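Local coordinates for LPXTG family cell surface protein Fms2 (Enterococcus faecium DO, PDB 5FCE) that probably mediates adhesion of the bacterium to host ligands as a cell-wall-anchored surface protein, this piece being its ligand-binding domain, at residues 11-16 against 22-27; 63-66 against 70-73. All coordinates share one frame; numbering follows the deposited sequence.

From the N terminus the chain first makes contact 1, where 11-16 and 22-27 form a beta hairpin closing the short turn between strands 14-16 and 21-28. It then passes through the strands that follow before contact 2, 63-66 against 70-73, closes a still shorter loop, joining strand 63-65 of one sheet to strand 71-76 of another. The two contacts follow one another in series, neither nested nor crossed, with centres about 13 Å apart. Strand 21-28 joins them: it pairs antiparallel with 14-16 and with 71-76, and Val26 N probably bonds to Tyr71 O (2.7 Å). The hairpin is thus tied to the two-stranded sheet of 32-34 and 63-65 through Tyr71.

Contact 1 (11-16 against 22-27); sequences DRIVYD and ITIPVK
Val14 and Thr23 face each other as the antiparallel hydrogen-bonded pair of a beta hairpin, strand 14-16 against 21-28. Val14 N donates a hydrogen bond to Thr23 O (3.0 Å), and Thr23 N donates one to Val14 O (2.9 Å), both near straight and in the carbonyl planes. Each carbonyl also receives a CA-H...O contact, Thr23 O from Ile13 CA and Val14 O from Ile22 CA. The tight side is apolar. Tyr15 has CG anti to its N (chi1 -176°), which brings ring atom CD2 to 3.6 Å from Ile22 CG1, the two side chains crossing obliquely. Ile22 CG2 meets Ile13 CG2 at 3.9 Å; the Ile13 and Ile24 side chains lie side by side, and Ile13 crosses the Pro25 ring at about a right angle, through CG1 to CD. Ile81 and Ile84 of helix 81-85 pack on Tyr15. The other side is looser and wetter: Val14 CB and Thr23 CB stay 4.5 Å apart, and a water bonds Thr23 OG1 (2.7 Å). Of the Arg12 side chain, CB alone meets Pro25 CG, next to the contact of Arg12 O, its guanidinium reaching away to a salt bridge with Glu70. Pairing ends at Val14-Thr23; two residues on, Pro25 has no N-H to give Arg12 O. Two backbone bonds and apolar packing join the strands, while waters bond Arg12 O strongly and Val14 O and Thr23 O only weakly.

Contact 2 (63-66 against 70-73); sequences VQWT and EYTI
The Tyr71 ring takes the indole edge of Trp65 on one face, with Trp65 NE1 3.3 Å above its plane and offset toward the rim, while Ile73 CG1 lies in plane at its edge. The Trp65 ring in turn carries Val63 CG1 over one face and has Tyr71 CB in plane at its edge. This is a T-shaped (edge-to-face) aromatic pair: the five-membered ring of Trp65 and the Tyr71 ring stand at 82°, centroids 4.6 Å apart. It lies within the immunoglobulin-like SgrA domain, whose fold is a flattened barrel, and bridges two sheets: strand 63-65 pairs with 32-34, whereas 71-76 pairs with 21-28. The short strands run 9.1 Å apart at closest approach and share no hydrogen bond, and the contact is made almost wholly by side chains. Tyr71 reaches across with CG anti to its backbone N, which lays the ring between the strands. In Trp65, CG beside its own N (chi1 -75°) sets the direction of the indole, and chi2 of -49° turns the CD1-NE1 edge toward Tyr71. CD1 of Trp65 touches Tyr71 CG at 3.6 Å. The indole N-H slants to the CD1 rim of the Tyr71 face, which may add a weak electrostatic share to the packing. Farther out along the tyrosine, Val63 crosses it at about a right angle. Phe6 makes another edge-to-face pair with Trp65, and Val37, Val94 and Tyr96 also pack on the indole, placing it in the interior, whereas Tyr71 remains partly exposed. At the hydroxyl end, Val63 CG1 rests 3.7 Å from Tyr71 CZ, and Val63 CG2 lies 3.8 Å from Tyr71 OH.

Contact 1 (11-16 against 22-27)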
ATOM      1  N   ASP A  11       1.915  10.543   6.429  1.00 21.42           N
ATOM      2  CA  ASP A  11       2.211  10.540   7.874  1.00 20.91           C
ATOM      3  C   ASP A  11       1.210   9.738   8.710  1.00 22.11           C
ATOM      4  O   ASP A  11       1.454   9.462   9.897  1.00 22.93           O
ATOM      5  CB  ASP A  11       2.457  11.948   8.473  1.00 24.14           C
ATOM      6  CG  ASP A  11       1.431  12.986   8.044  1.00 26.94           C
ATOM      7  OD1 ASP A  11       0.412  12.650   7.407  1.00 26.17           O
ATOM      8  OD2 ASP A  11       1.660  14.175   8.368  1.00 32.96           O
ATOM      9  N   ARG A  12       0.099   9.359   8.081  1.00 20.74           N
ATOM     10  CA  ARG A  12      -0.884   8.483   8.706  1.00 20.91           C
ATOM     11  C   ARG A  12      -0.606   7.002   8.474  1.00 18.27           C
ATOM     12  O   ARG A  12      -1.275   6.158   9.053  1.00 20.35           O
ATOM     13  CB  ARG A  12      -2.292   8.837   8.239  1.00 22.93           C
ATOM     14  CG  ARG A  12      -2.803  10.153   8.823  1.00 26.98           C
ATOM     15  CD  ARG A  12      -3.997  10.646   8.029  1.00 30.48           C
ATOM     16  NE  ARG A  12      -5.000  11.288   8.876  1.00 34.53           N
ATOM     17  CZ  ARG A  12      -6.181  11.721   8.438  1.00 34.75           C
ATOM     18  NH1 ARG A  12      -6.506  11.573   7.161  1.00 36.05           N
ATOM     19  NH2 ARG A  12      -7.041  12.294   9.272  1.00 35.79           N
ATOM     20  N   ILE A  13       0.386   6.689   7.646  1.00 17.43           N
ATOM     21  CA  ILE A  13       0.842   5.298   7.510  1.00 17.10           C
ATOM     22  C   ILE A  13       1.522   4.903   8.819  1.00 18.03           C
ATOM     23  O   ILE A  13       2.322   5.676   9.359  1.00 17.30           O
ATOM     24  CB  ILE A  13       1.819   5.128   6.328  1.00 15.35           C
ATOM     25  CG1 ILE A  13       1.071   5.323   4.995  1.00 15.83           C
ATOM     26  CG2 ILE A  13       2.518   3.750   6.372  1.00 16.23           C
ATOM     27  CD1 ILE A  13       1.978   5.400   3.765  1.00 15.65           C
ATOM     28  N   VAL A  14       1.202   3.712   9.332  1.00 16.78           N
ATOM     29  CA  VAL A  14       1.817   3.237  10.570  1.00 16.59           C
ATOM     30  C   VAL A  14       2.660   1.984  10.344  1.00 17.53           C
ATOM     31  O   VAL A  14       2.193   1.029   9.732  1.00 17.86           O
ATOM     32  CB  VAL A  14       0.759   2.952  11.657  1.00 18.54           C
ATOM     33  CG1 VAL A  14       1.430   2.398  12.932  1.00 17.16           C
ATOM     34  CG2 VAL A  14      -0.036   4.215  11.980  1.00 20.39           C
ATOM     35  N   TYR A  15       3.910   1.998  10.805  1.00 17.86           N
ATOM     36  CA  TYR A  15       4.696   0.767  10.869  1.00 18.03           C
ATOM     37  C   TYR A  15       4.664   0.312  12.323  1.00 19.21           C
ATOM     38  O   TYR A  15       5.185   1.003  13.193  1.00 19.05           O
ATOM     39  CB  TYR A  15       6.152   1.006  10.443  1.00 16.88           C
ATOM     40  CG  TYR A  15       7.005  -0.251  10.395  1.00 17.15           C
ATOM     41  CD1 TYR A  15       7.594  -0.774  11.551  1.00 18.95           C
ATOM     42  CD2 TYR A  15       7.232  -0.910   9.189  1.00 18.70           C
ATOM     43  CE1 TYR A  15       8.368  -1.931  11.498  1.00 19.78           C
ATOM     44  CE2 TYR A  15       8.010  -2.062   9.129  1.00 18.04           C
ATOM     45  CZ  TYR A  15       8.580  -2.560  10.285  1.00 19.55           C
ATOM     46  OH  TYR A  15       9.349  -3.705  10.234  1.00 21.94           O
ATOM     47  N   ASP A  16       4.036  -0.835  12.579  1.00 19.64           N
ATOM     48  CA  ASP A  16       3.995  -1.424  13.919  1.00 21.50           C
ATOM     49  C   ASP A  16       5.152  -2.429  14.059  1.00 21.18           C
ATOM     50  O   ASP A  16       5.164  -3.474  13.421  1.00 20.28           O
ATOM     51  CB  ASP A  16       2.622  -2.086  14.147  1.00 21.41           C
ATOM     52  CG  ASP A  16       2.426  -2.611  15.568  1.00 25.17           C
ATOM     53  OD1 ASP A  16       3.338  -3.269  16.111  1.00 25.41           O
ATOM     54  OD2 ASP A  16       1.333  -2.376  16.142  1.00 28.64           O
ATOM     55  N   ILE A  22       2.300  -3.085   8.489  1.00 17.91           N
ATOM     56  CA  ILE A  22       2.165  -1.740   7.963  1.00 18.42           C
ATOM     57  C   ILE A  22       0.708  -1.470   7.633  1.00 17.82           C
ATOM     58  O   ILE A  22       0.067  -2.241   6.906  1.00 17.28           O
ATOM     59  CB  ILE A  22       3.024  -1.527   6.703  1.00 17.52           C
ATOM     60  CG1 ILE A  22       4.500  -1.765   7.039  1.00 17.60           C
ATOM     61  CG2 ILE A  22       2.809  -0.120   6.135  1.00 16.09           C
ATOM     62  CD1 ILE A  22       5.433  -1.829   5.834  1.00 16.95           C
ATOM     63  N   THR A  23       0.182  -0.384   8.191  1.00 16.79           N
ATOM     64  CA  THR A  23      -1.194   0.021   7.955  1.00 17.69           C
ATOM     65  C   THR A  23      -1.211   1.266   7.060  1.00 17.87           C
ATOM     66  O   THR A  23      -0.565   2.280   7.367  1.00 16.84           O
ATOM     67  CB  THR A  23      -1.914   0.281   9.296  1.00 20.23           C
ATOM     68  OG1 THR A  23      -1.989  -0.953  10.033  1.00 21.75           O
ATOM     69  CG2 THR A  23      -3.301   0.803   9.064  1.00 21.36           C
ATOM     70  N   ILE A  24      -1.939   1.181   5.948  1.00 16.45           N
ATOM     71  CA  ILE A  24      -1.976   2.256   4.958  1.00 18.50           C
ATOM     72  C   ILE A  24      -3.397   2.690   4.668  1.00 17.40           C
ATOM     73  O   ILE A  24      -4.196   1.918   4.129  1.00 18.29           O
ATOM     74  CB  ILE A  24      -1.351   1.820   3.620  1.00 17.90           C
ATOM     75  CG1 ILE A  24       0.073   1.322   3.837  1.00 16.98           C
ATOM     76  CG2 ILE A  24      -1.338   2.975   2.641  1.00 18.50           C
ATOM     77  CD1 ILE A  24       0.677   0.598   2.643  1.00 19.20           C
ATOM     78  N   PRO A  25      -3.719   3.945   5.006  1.00 18.19           N
ATOM     79  CA  PRO A  25      -5.048   4.472   4.697  1.00 19.19           C
ATOM     80  C   PRO A  25      -5.054   5.043   3.292  1.00 19.64           C
ATOM     81  O   PRO A  25      -4.353   6.026   3.022  1.00 21.66           O
ATOM     82  CB  PRO A  25      -5.241   5.586   5.738  1.00 21.76           C
ATOM     83  CG  PRO A  25      -3.845   5.953   6.207  1.00 20.58           C
ATOM     84  CD  PRO A  25      -2.858   4.944   5.661  1.00 18.76           C
ATOM     85  N   VAL A  26      -5.807   4.418   2.397  1.00 19.75           N
ATOM     86  CA  VAL A  26      -5.897   4.925   1.035  1.00 18.80           C
ATOM     87  C   VAL A  26      -7.237   5.610   0.802  1.00 18.09           C
ATOM     88  O   VAL A  26      -8.257   5.225   1.373  1.00 19.48           O
ATOM     89  CB  VAL A  26      -5.666   3.812  -0.018  1.00 17.89           C
ATOM     90  CG1 VAL A  26      -4.333   3.093   0.251  1.00 18.76           C
ATOM     91  CG2 VAL A  26      -6.800   2.803   0.005  1.00 18.51           C
ATOM     92  N   LYS A  27      -7.217   6.655  -0.013  1.00 17.98           N
ATOM     93  CA  LYS A  27      -8.449   7.356  -0.385  1.00 18.49           C
ATOM     94  C   LYS A  27      -8.688   7.220  -1.886  1.00 17.26           C
ATOM     95  O   LYS A  27      -7.925   7.743  -2.702  1.00 17.83           O
ATOM     96  CB  LYS A  27      -8.379   8.835   0.022  1.00 21.46           C
ATOM     97  CG  LYS A  27      -9.664   9.615  -0.255  1.00 20.42           C
ATOM     98  CD  LYS A  27      -9.628  11.057   0.258  1.00 24.00           C
ATOM     99  CE  LYS A  27      -8.758  11.960  -0.609  1.00 23.72           C
ATOM    100  NZ  LYS A  27      -9.214  13.394  -0.669  1.00 21.77           N
TER
HETATM  101  O   HOH W   1      -2.730   3.866   9.171  1.00 23.63           O
HETATM  102  O   HOH W   2       0.234  -1.093  11.603  1.00 20.15           O

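Contact 2 (63-66 against 70-73)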
ATOM      1  N   VAL A  63     -13.838  -6.237  -1.958  1.00 21.02           N
ATOM      2  CA  VAL A  63     -13.511  -4.947  -1.385  1.00 20.08           C
ATOM      3  C   VAL A  63     -14.490  -3.905  -1.920  1.00 21.77           C
ATOM      4  O   VAL A  63     -14.869  -3.923  -3.102  1.00 21.29           O
ATOM      5  CB  VAL A  63     -12.049  -4.562  -1.695  1.00 21.22           C
ATOM      6  CG1 VAL A  63     -11.725  -3.172  -1.147  1.00 19.48           C
ATOM      7  CG2 VAL A  63     -11.094  -5.588  -1.111  1.00 19.84           C
ATOM      8  N   GLN A  64     -14.935  -3.032  -1.025  1.00 22.73           N
ATOM      9  CA  GLN A  64     -15.863  -1.966  -1.361  1.00 23.57           C
ATOM     10  C   GLN A  64     -15.170  -0.627  -1.106  1.00 22.58           C
ATOM     11  O   GLN A  64     -14.946  -0.246   0.049  1.00 23.87           O
ATOM     12  CB  GLN A  64     -17.106  -2.119  -0.482  1.00 24.75           C
ATOM     13  CG  GLN A  64     -18.104  -0.982  -0.509  1.00 29.25           C
ATOM     14  CD  GLN A  64     -19.010  -1.012   0.720  1.00 34.22           C
ATOM     15  OE1 GLN A  64     -19.168  -0.007   1.419  1.00 34.81           O
ATOM     16  NE2 GLN A  64     -19.599  -2.179   0.992  1.00 36.12           N
ATOM     17  N   TRP A  65     -14.802   0.062  -2.185  1.00 21.62           N
ATOM     18  CA  TRP A  65     -14.186   1.379  -2.099  1.00 20.97           C
ATOM     19  C   TRP A  65     -15.229   2.453  -2.370  1.00 21.69           C
ATOM     20  O   TRP A  65     -15.991   2.365  -3.338  1.00 21.75           O
ATOM     21  CB  TRP A  65     -13.031   1.506  -3.098  1.00 19.07           C
ATOM     22  CG  TRP A  65     -11.787   0.763  -2.677  1.00 18.57           C
ATOM     23  CD1 TRP A  65     -11.174   0.811  -1.447  1.00 19.53           C
ATOM     24  CD2 TRP A  65     -10.986  -0.110  -3.487  1.00 17.45           C
ATOM     25  NE1 TRP A  65     -10.053   0.009  -1.448  1.00 17.91           N
ATOM     26  CE2 TRP A  65      -9.919  -0.569  -2.687  1.00 17.27           C
ATOM     27  CE3 TRP A  65     -11.071  -0.557  -4.815  1.00 18.02           C
ATOM     28  CZ2 TRP A  65      -8.947  -1.457  -3.165  1.00 19.00           C
ATOM     29  CZ3 TRP A  65     -10.098  -1.437  -5.288  1.00 17.77           C
ATOM     30  CH2 TRP A  65      -9.054  -1.877  -4.464  1.00 16.37           C
ATOM     31  N   THR A  66     -15.279   3.444  -1.489  1.00 21.25           N
ATOM     32  CA  THR A  66     -16.182   4.570  -1.644  1.00 22.54           C
ATOM     33  C   THR A  66     -15.376   5.840  -1.861  1.00 20.52           C
ATOM     34  O   THR A  66     -14.493   6.164  -1.064  1.00 19.34           O
ATOM     35  CB  THR A  66     -17.063   4.735  -0.411  1.00 22.44           C
ATOM     36  OG1 THR A  66     -17.801   3.523  -0.205  1.00 26.37           O
ATOM     37  CG2 THR A  66     -18.025   5.876  -0.608  1.00 25.09           C
ATOM     38  N   GLU A  70     -11.647   6.970   3.403  1.00 21.52           N
ATOM     39  CA  GLU A  70     -10.423   6.214   3.670  1.00 22.05           C
ATOM     40  C   GLU A  70     -10.674   4.721   3.846  1.00 21.18           C
ATOM     41  O   GLU A  70     -11.629   4.306   4.507  1.00 21.01           O
ATOM     42  CB  GLU A  70      -9.680   6.765   4.891  1.00 24.45           C
ATOM     43  CG  GLU A  70      -8.639   7.823   4.537  1.00 26.22           C
ATOM     44  CD  GLU A  70      -7.873   8.310   5.747  1.00 28.75           C
ATOM     45  OE1 GLU A  70      -8.149   7.818   6.862  1.00 29.80           O
ATOM     46  OE2 GLU A  70      -6.990   9.177   5.572  1.00 32.55           O
ATOM     47  N   TYR A  71      -9.813   3.927   3.225  1.00 20.00           N
ATOM     48  CA  TYR A  71      -9.889   2.480   3.308  1.00 20.51           C
ATOM     49  C   TYR A  71      -8.545   2.021   3.843  1.00 20.57           C
ATOM     50  O   TYR A  71      -7.492   2.509   3.412  1.00 20.13           O
ATOM     51  CB  TYR A  71     -10.166   1.867   1.927  1.00 20.32           C
ATOM     52  CG  TYR A  71     -10.160   0.355   1.962  1.00 20.60           C
ATOM     53  CD1 TYR A  71      -8.984  -0.362   1.743  1.00 20.74           C
ATOM     54  CD2 TYR A  71     -11.318  -0.356   2.247  1.00 21.22           C
ATOM     55  CE1 TYR A  71      -8.969  -1.740   1.797  1.00 19.57           C
ATOM     56  CE2 TYR A  71     -11.310  -1.743   2.306  1.00 20.14           C
ATOM     57  CZ  TYR A  71     -10.136  -2.427   2.075  1.00 21.19           C
ATOM     58  OH  TYR A  71     -10.116  -3.805   2.127  1.00 21.55           O
ATOM     59  N   THR A  72      -8.569   1.096   4.792  1.00 19.62           N
ATOM     60  CA  THR A  72      -7.341   0.713   5.457  1.00 19.99           C
ATOM     61  C   THR A  72      -6.799  -0.622   4.962  1.00 20.03           C
ATOM     62  O   THR A  72      -7.446  -1.654   5.093  1.00 21.11           O
ATOM     63  CB  THR A  72      -7.531   0.668   6.969  1.00 22.14           C
ATOM     64  OG1 THR A  72      -7.696   2.008   7.456  1.00 26.10           O
ATOM     65  CG2 THR A  72      -6.324   0.064   7.612  1.00 20.90           C
ATOM     66  N   ILE A  73      -5.605  -0.581   4.386  1.00 18.69           N
ATOM     67  CA  ILE A  73      -4.906  -1.782   3.961  1.00 18.57           C
ATOM     68  C   ILE A  73      -3.876  -2.153   5.020  1.00 19.24           C
ATOM     69  O   ILE A  73      -3.158  -1.286   5.543  1.00 19.69           O
ATOM     70  CB  ILE A  73      -4.216  -1.573   2.603  1.00 18.98           C
ATOM     71  CG1 ILE A  73      -5.261  -1.236   1.537  1.00 19.87           C
ATOM     72  CG2 ILE A  73      -3.436  -2.819   2.196  1.00 19.06           C
ATOM     73  CD1 ILE A  73      -4.690  -0.726   0.219  1.00 19.83           C
TER